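Local coordinates for protein Afp1 (Serratia entomophila, PDB 6RBN) that probably forms, as many copies stacked on one another, the inner tube enclosed by the sheath of the contractile anti-feeding prophage, at residues M77-I81 against A115-L120; K91-S97 against S109-A115; I38-I43 against M55-Q60; I64-V70 against A133-L139. One frame throughout, in Å; residues are numbered along the deposited sequence.

In the fold
Followed from the N terminus, the chain first closes contact 3, where the strands of a hairpin that stands off from the main sheet come together; it is complete before any other contact opens. Contact 4 begins almost at once at 64-70, but closes only at 133-139 and so encloses the other two. Contact 1 is nested within it, joining helix 78-81 to 115-120, and contact 2 is nested within contact 1, so no loops cross. Contacts 1 and 2 share Ala115 on strand 109-121, which also adjoins strand 134-140 of contact 4. These three thus tie one sheet and its helix together, while contact 3 lies about 28 Å from contact 4, centre to centre.

Contact 1. Residues M77-I81 against A115-L120; sequences MYEWI and AFPTSL
Trp80 and Ile81, neighbours on the short helix 78-81, meet Pro117 and Leu120 through side chains whose first branch runs trans to the amide nitrogen of its own residue: chi1 is -179° to CG of Trp80 and -158° to CG1 of Ile81. This places the indole against Pro117. CD of that proline stands over the middle of the Trp80 six-membered ring, 3.6 Å from its centroid and 15° from the ring normal, a CH-pi contact. At the ring edge, near its plane, Trp80 CZ2 comes 3.4 Å from Ala115 O. A hydrogen bond from NE1 to the carbonyl of Glu90 fixes the rotation of the indole, and Lys92 adds a cation-pi contact. Ile81 runs past Pro117 in the opposing direction, its CG1 lying 3.8 Å from Pro117 CB, so the proline ring is gripped by both helix side chains. Farther out, Ile81 CD1 reaches 3.7 Å from Leu120 CB. The other branch, Ile81 CG2, approaches Leu120 CD2 at 3.9 Å, and Leu120 CD2 also lies at the edge of the Tyr78 ring. The side-chain packing is apolar, with backbone carbonyls such as Ala115 O at its margin. Ser119 and Leu120 also pair with a strand of a second subunit, so the helix is packed on a strand whose sheet runs on between subunits, as in the joined beta-barrels of phage-like tail tube rings.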
loop_
_atom_site.group_PDB
_atom_site.type_symbol
_atom_site.label_atom_id
_atom_site.label_comp_id
_atom_site.label_asym_id
_atom_site.label_seq_id
_atom_site.Cartn_x
_atom_site.Cartn_y
_atom_site.Cartn_z
ATOM N N MET A 77 39.841 -31.503 -17.171
ATOM C CA MET A 77 40.816 -30.480 -16.833
ATOM C C MET A 77 41.791 -30.937 -15.762
ATOM O O MET A 77 42.817 -30.280 -15.562
ATOM C CB MET A 77 40.116 -29.202 -16.359
ATOM C CG MET A 77 39.248 -28.519 -17.403
ATOM S SD MET A 77 40.131 -27.995 -18.881
ATOM C CE MET A 77 39.568 -29.210 -20.074
ATOM N N TYR A 78 41.495 -32.031 -15.066
ATOM C CA TYR A 78 42.420 -32.543 -14.066
ATOM C C TYR A 78 43.488 -33.435 -14.677
ATOM O O TYR A 78 44.655 -33.340 -14.293
ATOM C CB TYR A 78 41.667 -33.298 -12.979
ATOM C CG TYR A 78 42.570 -33.948 -11.965
ATOM C CD1 TYR A 78 43.267 -33.189 -11.044
ATOM C CD2 TYR A 78 42.712 -35.327 -11.924
ATOM C CE1 TYR A 78 44.092 -33.780 -10.116
ATOM C CE2 TYR A 78 43.532 -35.927 -11.000
ATOM C CZ TYR A 78 44.217 -35.148 -10.100
ATOM O OH TYR A 78 45.034 -35.747 -9.179
ATOM N N GLU A 79 43.132 -34.303 -15.632
ATOM C CA GLU A 79 44.160 -35.160 -16.217
ATOM C C GLU A 79 45.092 -34.417 -17.161
ATOM O O GLU A 79 46.086 -35.001 -17.599
ATOM C CB GLU A 79 43.572 -36.356 -16.969
ATOM C CG GLU A 79 42.906 -37.390 -16.091
ATOM C CD GLU A 79 41.407 -37.319 -16.147
ATOM O OE1 GLU A 79 40.891 -36.636 -17.056
ATOM O OE2 GLU A 79 40.746 -37.936 -15.288
ATOM N N TRP A 80 44.800 -33.162 -17.484
ATOM C CA TRP A 80 45.694 -32.347 -18.289
ATOM C C TRP A 80 46.636 -31.508 -17.439
ATOM O O TRP A 80 47.709 -31.128 -17.916
ATOM C CB TRP A 80 44.858 -31.482 -19.236
ATOM C CG TRP A 80 45.615 -30.594 -20.155
ATOM C CD1 TRP A 80 46.715 -30.915 -20.886
ATOM C CD2 TRP A 80 45.238 -29.277 -20.560
ATOM N NE1 TRP A 80 47.096 -29.851 -21.661
ATOM C CE2 TRP A 80 46.195 -28.836 -21.488
ATOM C CE3 TRP A 80 44.196 -28.419 -20.206
ATOM C CZ2 TRP A 80 46.143 -27.574 -22.064
ATOM C CZ3 TRP A 80 44.148 -27.169 -20.779
ATOM C CH2 TRP A 80 45.115 -26.757 -21.696
ATOM N N ILE A 81 46.283 -31.248 -16.181
ATOM C CA ILE A 81 47.192 -30.587 -15.251
ATOM C C ILE A 81 47.907 -31.592 -14.349
ATOM O O ILE A 81 48.910 -31.237 -13.711
ATOM C CB ILE A 81 46.433 -29.524 -14.418
ATOM C CG1 ILE A 81 47.384 -28.468 -13.852
ATOM C CG2 ILE A 81 45.645 -30.174 -13.300
ATOM C CD1 ILE A 81 46.701 -27.274 -13.293
ATOM N N ALA A 115 48.560 -23.246 -25.357
ATOM C CA ALA A 115 48.113 -23.068 -23.987
ATOM C C ALA A 115 48.413 -24.314 -23.169
ATOM O O ALA A 115 48.279 -25.436 -23.657
ATOM C CB ALA A 115 46.620 -22.753 -23.941
ATOM N N PHE A 116 48.827 -24.106 -21.923
ATOM C CA PHE A 116 49.060 -25.192 -20.987
ATOM C C PHE A 116 48.636 -24.711 -19.608
ATOM O O PHE A 116 48.732 -23.512 -19.324
ATOM C CB PHE A 116 50.532 -25.649 -21.002
ATOM C CG PHE A 116 51.520 -24.617 -20.534
ATOM C CD1 PHE A 116 52.048 -23.697 -21.420
ATOM C CD2 PHE A 116 51.971 -24.613 -19.225
ATOM C CE1 PHE A 116 52.965 -22.765 -20.998
ATOM C CE2 PHE A 116 52.884 -23.682 -18.803
ATOM C CZ PHE A 116 53.383 -22.762 -19.691
ATOM N N PRO A 117 48.148 -25.599 -18.744
ATOM C CA PRO A 117 47.620 -25.145 -17.454
ATOM C C PRO A 117 48.714 -24.809 -16.460
ATOM O O PRO A 117 49.742 -25.482 -16.373
ATOM C CB PRO A 117 46.797 -26.344 -16.975
ATOM C CG PRO A 117 47.430 -27.498 -17.613
ATOM C CD PRO A 117 47.893 -27.035 -18.951
ATOM N N THR A 118 48.481 -23.743 -15.701
ATOM C CA THR A 118 49.349 -23.379 -14.599
ATOM C C THR A 118 48.669 -23.457 -13.244
ATOM O O THR A 118 49.367 -23.511 -12.229
ATOM C CB THR A 118 49.913 -21.963 -14.791
ATOM O OG1 THR A 118 48.837 -21.021 -14.823
ATOM C CG2 THR A 118 50.689 -21.867 -16.081
ATOM N N SER A 119 47.339 -23.476 -13.193
ATOM C CA SER A 119 46.639 -23.588 -11.924
ATOM C C SER A 119 45.273 -24.213 -12.157
ATOM O O SER A 119 44.725 -24.152 -13.256
ATOM C CB SER A 119 46.487 -22.229 -11.240
ATOM O OG SER A 119 45.568 -21.414 -11.932
ATOM N N LEU A 120 44.737 -24.817 -11.101
ATOM C CA LEU A 120 43.390 -25.387 -11.124
ATOM C C LEU A 120 42.821 -25.254 -9.721
ATOM O O LEU A 120 43.195 -26.020 -8.832
ATOM C CB LEU A 120 43.405 -26.844 -11.564
ATOM C CG LEU A 120 42.049 -27.549 -11.631
ATOM C CD1 LEU A 120 41.157 -26.910 -12.672
ATOM C CD2 LEU A 120 42.232 -29.016 -11.922
#

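Contact 2. Residues K91-S97 against S109-A115; sequences KKDIMIS and SWNVSNA
Lys92 and Ala115 open an antiparallel pairing held mainly by backbone hydrogen bonds. Lys92 N gives a straight bond to Ala115 O (2.9 Å, 170°), and Ala115 N returns one to Lys92 O. At the far end Ile96 N bonds to Trp110 O at 2.9 Å and Trp110 N to Ile96 O at 2.8 Å; the Ile94-Val112 pair between is looser. From Lys92 to Ile94 is two residues but from Val112 to Ala115 three, because the chain turns a corner at Ser113 and Asn114. A CA-H...O contact supplements these bonds, Met95 CA lying 3.4 Å from Trp110 O. Apolar packing gathers on the face of Ile94, Val112 and Ala115: Ile94 CG1, trans to its carbonyl carbon (chi1 -47°), meets Ala115 CB at 3.7 Å. On that face too, the Trp110 ring turns its edge to Ile96 O, in plane, with CE3 3.5 Å away. On the other face of the sheet, Met95 and Asn111 run side by side, Asn111 ND2 3.5 Å from Met95 CE, and both pack on Ala285 of Afp2, consistent with an outer wall facing the sheath. Strand 19-23 flanks 92-97, strand 144-148 flanks 109-112, and Phe125 of another copy meets Trp110 edge-to-face.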
loop_
_atom_site.group_PDB
_atom_site.type_symbol
_atom_site.label_atom_id
_atom_site.label_comp_id
_atom_site.label_asym_id
_atom_site.label_seq_id
_atom_site.Cartn_x
_atom_site.Cartn_y
_atom_site.Cartn_z
ATOM N N LYS A 91 50.720 -29.273 -24.752
ATOM C CA LYS A 91 50.204 -27.945 -25.035
ATOM C C LYS A 91 49.114 -28.022 -26.092
ATOM O O LYS A 91 49.250 -28.720 -27.098
ATOM C CB LYS A 91 51.325 -27.020 -25.498
ATOM C CG LYS A 91 52.317 -26.676 -24.412
ATOM C CD LYS A 91 53.337 -25.674 -24.896
ATOM C CE LYS A 91 54.312 -25.318 -23.797
ATOM N NZ LYS A 91 55.302 -24.314 -24.251
ATOM N N LYS A 92 48.027 -27.297 -25.855
ATOM C CA LYS A 92 46.852 -27.336 -26.705
ATOM C C LYS A 92 46.565 -25.945 -27.244
ATOM O O LYS A 92 46.991 -24.939 -26.671
ATOM C CB LYS A 92 45.630 -27.850 -25.944
ATOM C CG LYS A 92 45.686 -29.313 -25.572
ATOM C CD LYS A 92 44.455 -29.706 -24.797
ATOM C CE LYS A 92 44.373 -31.202 -24.594
ATOM N NZ LYS A 92 45.454 -31.721 -23.726
ATOM N N ASP A 93 45.836 -25.899 -28.352
ATOM C CA ASP A 93 45.388 -24.646 -28.944
ATOM C C ASP A 93 43.903 -24.436 -28.675
ATOM O O ASP A 93 43.086 -25.327 -28.921
ATOM C CB ASP A 93 45.689 -24.618 -30.443
ATOM C CG ASP A 93 45.296 -25.893 -31.150
ATOM O OD1 ASP A 93 44.923 -26.866 -30.463
ATOM O OD2 ASP A 93 45.368 -25.927 -32.397
ATOM N N ILE A 94 43.562 -23.255 -28.164
ATOM C CA ILE A 94 42.214 -22.947 -27.702
ATOM C C ILE A 94 41.546 -22.045 -28.728
ATOM O O ILE A 94 42.167 -21.107 -29.239
ATOM C CB ILE A 94 42.248 -22.264 -26.321
ATOM C CG1 ILE A 94 43.170 -23.010 -25.361
ATOM C CG2 ILE A 94 40.860 -22.176 -25.722
ATOM C CD1 ILE A 94 42.772 -24.417 -25.092
ATOM N N MET A 95 40.281 -22.320 -29.032
ATOM C CA MET A 95 39.474 -21.438 -29.860
ATOM C C MET A 95 38.208 -21.082 -29.102
ATOM O O MET A 95 37.461 -21.972 -28.694
ATOM C CB MET A 95 39.097 -22.091 -31.183
ATOM C CG MET A 95 38.427 -21.138 -32.142
ATOM S SD MET A 95 37.764 -21.999 -33.565
ATOM C CE MET A 95 39.276 -22.612 -34.262
ATOM N N ILE A 96 37.961 -19.789 -28.921
ATOM C CA ILE A 96 36.748 -19.305 -28.274
ATOM C C ILE A 96 35.981 -18.499 -29.310
ATOM O O ILE A 96 36.431 -17.428 -29.730
ATOM C CB ILE A 96 37.051 -18.469 -27.027
ATOM C CG1 ILE A 96 37.775 -19.325 -25.993
ATOM C CG2 ILE A 96 35.777 -17.926 -26.438
ATOM C CD1 ILE A 96 38.306 -18.550 -24.828
ATOM N N SER A 97 34.823 -19.007 -29.718
ATOM C CA SER A 97 34.075 -18.476 -30.847
ATOM C C SER A 97 32.753 -17.897 -30.369
ATOM O O SER A 97 31.951 -18.613 -29.770
ATOM C CB SER A 97 33.795 -19.579 -31.870
ATOM O OG SER A 97 34.984 -20.177 -32.339
ATOM N N SER A 109 35.790 -15.247 -33.702
ATOM C CA SER A 109 36.468 -16.190 -32.830
ATOM C C SER A 109 37.846 -15.679 -32.442
ATOM O O SER A 109 38.460 -14.875 -33.142
ATOM C CB SER A 109 36.585 -17.568 -33.483
ATOM O OG SER A 109 37.442 -17.540 -34.595
ATOM N N TRP A 110 38.314 -16.164 -31.295
ATOM C CA TRP A 110 39.619 -15.839 -30.732
ATOM C C TRP A 110 40.459 -17.104 -30.698
ATOM O O TRP A 110 40.049 -18.104 -30.107
ATOM C CB TRP A 110 39.473 -15.267 -29.323
ATOM C CG TRP A 110 39.049 -13.845 -29.261
ATOM C CD1 TRP A 110 39.848 -12.769 -29.054
ATOM C CD2 TRP A 110 37.727 -13.332 -29.444
ATOM N NE1 TRP A 110 39.110 -11.617 -29.077
ATOM C CE2 TRP A 110 37.802 -11.935 -29.317
ATOM C CE3 TRP A 110 36.486 -13.917 -29.694
ATOM C CZ2 TRP A 110 36.686 -11.117 -29.434
ATOM C CZ3 TRP A 110 35.383 -13.107 -29.809
ATOM C CH2 TRP A 110 35.487 -11.720 -29.680
ATOM N N ASN A 111 41.627 -17.059 -31.325
ATOM C CA ASN A 111 42.517 -18.207 -31.392
ATOM C C ASN A 111 43.658 -18.051 -30.400
ATOM O O ASN A 111 44.197 -16.958 -30.221
ATOM C CB ASN A 111 43.079 -18.380 -32.800
ATOM C CG ASN A 111 42.009 -18.661 -33.815
ATOM O OD1 ASN A 111 41.781 -17.873 -34.727
ATOM N ND2 ASN A 111 41.334 -19.788 -33.661
ATOM N N VAL A 112 44.018 -19.157 -29.756
ATOM C CA VAL A 112 45.076 -19.209 -28.755
ATOM C C VAL A 112 46.042 -20.309 -29.172
ATOM O O VAL A 112 45.611 -21.422 -29.483
ATOM C CB VAL A 112 44.498 -19.477 -27.355
ATOM C CG1 VAL A 112 45.584 -19.685 -26.359
ATOM C CG2 VAL A 112 43.598 -18.338 -26.925
ATOM N N SER A 113 47.339 -20.002 -29.201
ATOM C CA SER A 113 48.270 -20.843 -29.947
ATOM C C SER A 113 48.747 -22.058 -29.153
ATOM O O SER A 113 48.503 -23.200 -29.550
ATOM C CB SER A 113 49.458 -20.009 -30.410
ATOM O OG SER A 113 50.397 -20.803 -31.107
ATOM N N ASN A 114 49.452 -21.843 -28.043
ATOM C CA ASN A 114 50.017 -22.954 -27.268
ATOM C C ASN A 114 49.693 -22.721 -25.799
ATOM O O ASN A 114 50.471 -22.096 -25.076
ATOM C CB ASN A 114 51.515 -23.093 -27.486
ATOM C CG ASN A 114 51.859 -23.663 -28.836
ATOM O OD1 ASN A 114 51.209 -24.589 -29.316
ATOM N ND2 ASN A 114 52.896 -23.122 -29.458
ATOM N N ALA A 115 48.560 -23.246 -25.357
ATOM C CA ALA A 115 48.113 -23.068 -23.987
ATOM C C ALA A 115 48.413 -24.314 -23.169
ATOM O O ALA A 115 48.279 -25.436 -23.657
ATOM C CB ALA A 115 46.620 -22.753 -23.941
#

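Contact 3. Residues I38-I43 against M55-Q60; sequences INFDTI and MPGQRQ
Phe40 and Arg59 are set across each other, with the aliphatic root of the arginine over one face of the phenyl ring. Arg59 CB lies 4.0 Å from the ring centroid, a CH-pi contact displaced toward the rim. Beyond it the arginine bends at chi3 (-69°), leaving its guanidinium turned 62° from the Phe40 ring, and Ile38 CG2 sits over one face of that flat group, 3.6 Å from Arg59 NH1. At the other end Ile43 and Met55 meet obliquely through methyl groups, Ile43 CG2 to Met55 CE at 3.8 Å. Backbone bonds pair this end: Ile43 N to Met55 O and Met55 N to Ile43 O are both 3.0 Å, and Gly57 N bonds to Asp41 O from above its carbonyl plane, whereas at the Arg59 end Gln60 N makes only a weak bond to Asn39 O. The contact lies at the base of the hairpin of strands 38-46 and 52-56, where Ile38 and Asn39 pair with a strand of another copy and Phe40 packs on Ile81 of that copy.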
loop_
_atom_site.group_PDB
_atom_site.type_symbol
_atom_site.label_atom_id
_atom_site.label_comp_id
_atom_site.label_asym_id
_atom_site.label_seq_id
_atom_site.Cartn_x
_atom_site.Cartn_y
_atom_site.Cartn_z
ATOM N N ILE A 38 45.778 -8.625 -25.915
ATOM C CA ILE A 38 46.973 -8.449 -26.736
ATOM C C ILE A 38 47.683 -7.230 -26.166
ATOM O O ILE A 38 47.282 -6.095 -26.433
ATOM C CB ILE A 38 46.651 -8.260 -28.222
ATOM C CG1 ILE A 38 45.924 -9.474 -28.784
ATOM C CG2 ILE A 38 47.919 -8.030 -29.017
ATOM C CD1 ILE A 38 45.370 -9.246 -30.159
ATOM N N ASN A 39 48.730 -7.450 -25.377
ATOM C CA ASN A 39 49.415 -6.383 -24.664
ATOM C C ASN A 39 50.834 -6.226 -25.188
ATOM O O ASN A 39 51.507 -7.215 -25.475
ATOM C CB ASN A 39 49.462 -6.672 -23.167
ATOM C CG ASN A 39 48.104 -6.616 -22.517
ATOM O OD1 ASN A 39 47.303 -5.733 -22.799
ATOM N ND2 ASN A 39 47.835 -7.568 -21.635
ATOM N N PHE A 40 51.287 -4.980 -25.298
ATOM C CA PHE A 40 52.644 -4.651 -25.700
ATOM C C PHE A 40 53.347 -3.878 -24.596
ATOM O O PHE A 40 52.714 -3.286 -23.719
ATOM C CB PHE A 40 52.667 -3.809 -26.982
ATOM C CG PHE A 40 52.390 -4.587 -28.229
ATOM C CD1 PHE A 40 53.418 -5.206 -28.909
ATOM C CD2 PHE A 40 51.103 -4.706 -28.715
ATOM C CE1 PHE A 40 53.171 -5.920 -30.061
ATOM C CE2 PHE A 40 50.849 -5.423 -29.864
ATOM C CZ PHE A 40 51.884 -6.031 -30.535
ATOM N N ASP A 41 54.673 -3.890 -24.649
ATOM C CA ASP A 41 55.487 -3.007 -23.832
ATOM C C ASP A 41 55.808 -1.739 -24.615
ATOM O O ASP A 41 55.502 -1.619 -25.801
ATOM C CB ASP A 41 56.764 -3.711 -23.387
ATOM C CG ASP A 41 56.502 -4.808 -22.381
ATOM O OD1 ASP A 41 55.532 -4.688 -21.606
ATOM O OD2 ASP A 41 57.263 -5.795 -22.363
ATOM N N THR A 42 56.434 -0.781 -23.943
ATOM C CA THR A 42 56.713 0.517 -24.541
ATOM C C THR A 42 58.173 0.880 -24.316
ATOM O O THR A 42 58.655 0.852 -23.180
ATOM C CB THR A 42 55.796 1.595 -23.963
ATOM O OG1 THR A 42 54.432 1.220 -24.176
ATOM C CG2 THR A 42 56.039 2.925 -24.643
ATOM N N ILE A 43 58.871 1.210 -25.399
ATOM C CA ILE A 43 60.263 1.634 -25.364
ATOM C C ILE A 43 60.301 3.125 -25.662
ATOM O O ILE A 43 59.708 3.578 -26.646
ATOM C CB ILE A 43 61.113 0.845 -26.374
ATOM C CG1 ILE A 43 61.059 -0.646 -26.069
ATOM C CG2 ILE A 43 62.551 1.308 -26.346
ATOM C CD1 ILE A 43 61.647 -1.497 -27.159
ATOM N N MET A 55 57.880 3.901 -29.004
ATOM C CA MET A 55 57.879 2.713 -29.839
ATOM C C MET A 55 57.140 1.600 -29.120
ATOM O O MET A 55 57.151 1.544 -27.886
ATOM C CB MET A 55 59.313 2.247 -30.141
ATOM C CG MET A 55 60.107 3.164 -31.042
ATOM S SD MET A 55 61.811 2.634 -31.192
ATOM C CE MET A 55 62.447 3.213 -29.629
ATOM N N PRO A 56 56.494 0.702 -29.855
ATOM C CA PRO A 56 55.985 -0.517 -29.224
ATOM C C PRO A 56 57.114 -1.492 -28.942
ATOM O O PRO A 56 58.011 -1.694 -29.763
ATOM C CB PRO A 56 55.011 -1.072 -30.268
ATOM C CG PRO A 56 55.494 -0.532 -31.552
ATOM C CD PRO A 56 56.060 0.819 -31.257
ATOM N N GLY A 57 57.074 -2.091 -27.765
ATOM C CA GLY A 57 58.046 -3.090 -27.370
ATOM C C GLY A 57 57.679 -4.463 -27.878
ATOM O O GLY A 57 57.057 -4.618 -28.931
ATOM N N GLN A 58 58.068 -5.477 -27.121
ATOM C CA GLN A 58 57.722 -6.850 -27.450
ATOM C C GLN A 58 56.497 -7.281 -26.661
ATOM O O GLN A 58 56.355 -6.952 -25.482
ATOM C CB GLN A 58 58.907 -7.784 -27.200
ATOM C CG GLN A 58 59.508 -7.729 -25.814
ATOM C CD GLN A 58 60.726 -8.609 -25.696
ATOM O OE1 GLN A 58 61.070 -9.336 -26.622
ATOM N NE2 GLN A 58 61.399 -8.536 -24.561
ATOM N N ARG A 59 55.598 -7.991 -27.333
ATOM C CA ARG A 59 54.328 -8.364 -26.733
ATOM C C ARG A 59 54.512 -9.497 -25.735
ATOM O O ARG A 59 55.239 -10.459 -25.989
ATOM C CB ARG A 59 53.320 -8.738 -27.821
ATOM C CG ARG A 59 53.767 -9.809 -28.789
ATOM C CD ARG A 59 52.736 -10.022 -29.884
ATOM N NE ARG A 59 51.516 -10.640 -29.384
ATOM C CZ ARG A 59 50.380 -10.708 -30.070
ATOM N NH1 ARG A 59 49.319 -11.298 -29.538
ATOM N NH2 ARG A 59 50.304 -10.190 -31.288
ATOM N N GLN A 60 53.878 -9.359 -24.575
ATOM C CA GLN A 60 54.043 -10.358 -23.535
ATOM C C GLN A 60 52.938 -11.405 -23.588
ATOM O O GLN A 60 51.989 -11.316 -24.365
ATOM C CB GLN A 60 54.107 -9.715 -22.149
ATOM C CG GLN A 60 52.876 -8.971 -21.699
ATOM C CD GLN A 60 52.980 -7.497 -21.983
ATOM O OE1 GLN A 60 53.766 -7.075 -22.821
ATOM N NE2 GLN A 60 52.223 -6.697 -21.245
#

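Contact 4. Residues I64-V70 against A133-L139; sequences ITLSKGV and AVQQITL
Leu66 is central to the apolar face, its CD1 meeting Leu139 CD1 at 3.8 Å and its CB meeting Ile137 CG2 at the same 3.8 Å. Ile137 holds CG1 trans to its amide nitrogen (chi1 -175°), which leaves CG2 beside Leu66 while the longer branch leads off to Pro117, with Leu120 also touching the side chain. Toward the end of the pair, the side chains of Val70 and Gln135 cross at about a right angle, Val70 CG2 3.7 Å from Gln135 CG; the amide of that glutamine continues to Asn75, where NE2 is hydrogen-bonded. Backbone bonds join the two strands that carry these side chains: Leu66 N to Ile137 O is 2.9 Å and Ile137 N to Leu66 O 2.8 Å, whereas the bond from Gln135 N to Lys68 O is weak. The opposite face is largely polar. Thr65 and Thr138 stand side by side there, and Gln136 NE2 lies against Thr65 CG2 at 3.3 Å, the amide being held instead by OE1, hydrogen-bonded to Thr121 OG1. Thr138 OG1 likewise bonds to hydroxyls of Ser119 and Thr118. Strand 63-69 thus runs between 32-34 and 134-140, the latter also paired with 109-121, while Val70 and Ala133 make backbone hydrogen bonds to a second subunit.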
loop_
_atom_site.group_PDB
_atom_site.type_symbol
_atom_site.label_atom_id
_atom_site.label_comp_id
_atom_site.label_asym_id
_atom_site.label_seq_id
_atom_site.Cartn_x
_atom_site.Cartn_y
_atom_site.Cartn_z
ATOM N N ILE A 64 45.109 -16.640 -19.453
ATOM C CA ILE A 64 43.735 -16.909 -19.851
ATOM C C ILE A 64 43.058 -17.711 -18.755
ATOM O O ILE A 64 43.607 -18.708 -18.279
ATOM C CB ILE A 64 43.706 -17.647 -21.198
ATOM C CG1 ILE A 64 44.322 -16.749 -22.261
ATOM C CG2 ILE A 64 42.299 -18.048 -21.583
ATOM C CD1 ILE A 64 44.656 -17.456 -23.507
ATOM N N THR A 65 41.868 -17.275 -18.353
ATOM C CA THR A 65 41.104 -17.905 -17.287
ATOM C C THR A 65 39.860 -18.553 -17.870
ATOM O O THR A 65 39.030 -17.871 -18.476
ATOM C CB THR A 65 40.717 -16.879 -16.224
ATOM O OG1 THR A 65 41.895 -16.393 -15.568
ATOM C CG2 THR A 65 39.770 -17.486 -15.216
ATOM N N LEU A 66 39.736 -19.863 -17.688
ATOM C CA LEU A 66 38.544 -20.615 -18.049
ATOM C C LEU A 66 37.947 -21.206 -16.783
ATOM O O LEU A 66 38.681 -21.623 -15.884
ATOM C CB LEU A 66 38.869 -21.734 -19.038
ATOM C CG LEU A 66 39.395 -21.372 -20.423
ATOM C CD1 LEU A 66 39.772 -22.626 -21.177
ATOM C CD2 LEU A 66 38.364 -20.598 -21.190
ATOM N N SER A 67 36.622 -21.242 -16.699
ATOM C CA SER A 67 35.977 -21.812 -15.525
ATOM C C SER A 67 34.726 -22.572 -15.930
ATOM O O SER A 67 33.916 -22.068 -16.710
ATOM C CB SER A 67 35.628 -20.731 -14.502
ATOM O OG SER A 67 34.620 -19.878 -14.992
ATOM N N LYS A 68 34.576 -23.782 -15.397
ATOM C CA LYS A 68 33.410 -24.612 -15.647
ATOM C C LYS A 68 33.024 -25.320 -14.359
ATOM O O LYS A 68 33.723 -25.239 -13.349
ATOM C CB LYS A 68 33.666 -25.634 -16.754
ATOM C CG LYS A 68 34.678 -26.690 -16.388
ATOM C CD LYS A 68 34.807 -27.700 -17.498
ATOM C CE LYS A 68 33.548 -28.538 -17.569
ATOM N NZ LYS A 68 33.644 -29.632 -18.559
ATOM N N GLY A 69 31.906 -26.036 -14.407
ATOM C CA GLY A 69 31.404 -26.723 -13.239
ATOM C C GLY A 69 31.973 -28.116 -13.078
ATOM O O GLY A 69 32.620 -28.660 -13.967
ATOM N N VAL A 70 31.721 -28.697 -11.910
ATOM C CA VAL A 70 32.170 -30.047 -11.593
ATOM C C VAL A 70 31.027 -31.012 -11.879
ATOM O O VAL A 70 29.923 -30.852 -11.352
ATOM C CB VAL A 70 32.635 -30.152 -10.135
ATOM C CG1 VAL A 70 32.994 -31.580 -9.791
ATOM C CG2 VAL A 70 33.818 -29.250 -9.901
ATOM N N ALA A 133 29.673 -26.331 -7.661
ATOM C CA ALA A 133 31.109 -26.569 -7.607
ATOM C C ALA A 133 31.719 -26.165 -8.941
ATOM O O ALA A 133 31.501 -26.833 -9.955
ATOM C CB ALA A 133 31.388 -28.034 -7.287
ATOM N N VAL A 134 32.478 -25.075 -8.944
ATOM C CA VAL A 134 33.044 -24.500 -10.158
ATOM C C VAL A 134 34.559 -24.515 -10.048
ATOM O O VAL A 134 35.132 -23.829 -9.193
ATOM C CB VAL A 134 32.537 -23.072 -10.411
ATOM C CG1 VAL A 134 33.281 -22.443 -11.568
ATOM C CG2 VAL A 134 31.056 -23.083 -10.705
ATOM N N GLN A 135 35.202 -25.290 -10.911
ATOM C CA GLN A 135 36.643 -25.232 -11.065
ATOM C C GLN A 135 37.026 -24.055 -11.946
ATOM O O GLN A 135 36.261 -23.631 -12.810
ATOM C CB GLN A 135 37.167 -26.522 -11.676
ATOM C CG GLN A 135 37.104 -27.702 -10.752
ATOM C CD GLN A 135 37.493 -28.979 -11.442
ATOM O OE1 GLN A 135 37.683 -29.005 -12.657
ATOM N NE2 GLN A 135 37.629 -30.051 -10.674
ATOM N N GLN A 136 38.228 -23.536 -11.728
ATOM C CA GLN A 136 38.714 -22.350 -12.424
ATOM C C GLN A 136 40.174 -22.574 -12.792
ATOM O O GLN A 136 41.045 -22.570 -11.918
ATOM C CB GLN A 136 38.516 -21.110 -11.554
ATOM C CG GLN A 136 38.985 -19.787 -12.124
ATOM C CD GLN A 136 40.350 -19.388 -11.595
ATOM O OE1 GLN A 136 40.733 -19.775 -10.494
ATOM N NE2 GLN A 136 41.073 -18.591 -12.356
ATOM N N ILE A 137 40.434 -22.778 -14.080
ATOM C CA ILE A 137 41.757 -23.114 -14.591
ATOM C C ILE A 137 42.358 -21.886 -15.263
ATOM O O ILE A 137 41.655 -21.124 -15.937
ATOM C CB ILE A 137 41.683 -24.334 -15.542
ATOM C CG1 ILE A 137 43.067 -24.790 -16.003
ATOM C CG2 ILE A 137 40.757 -24.102 -16.728
ATOM C CD1 ILE A 137 43.064 -26.159 -16.622
ATOM N N THR A 138 43.646 -21.654 -15.027
ATOM C CA THR A 138 44.373 -20.595 -15.704
ATOM C C THR A 138 45.391 -21.209 -16.652
ATOM O O THR A 138 45.993 -22.242 -16.360
ATOM C CB THR A 138 45.095 -19.659 -14.741
ATOM O OG1 THR A 138 46.069 -20.395 -13.998
ATOM C CG2 THR A 138 44.119 -19.021 -13.786
ATOM N N LEU A 139 45.577 -20.550 -17.785
ATOM C CA LEU A 139 46.393 -21.069 -18.866
ATOM C C LEU A 139 47.466 -20.055 -19.215
ATOM O O LEU A 139 47.256 -18.845 -19.117
ATOM C CB LEU A 139 45.540 -21.361 -20.095
ATOM C CG LEU A 139 44.405 -22.369 -19.931
ATOM C CD1 LEU A 139 43.570 -22.378 -21.180
ATOM C CD2 LEU A 139 44.931 -23.745 -19.654
#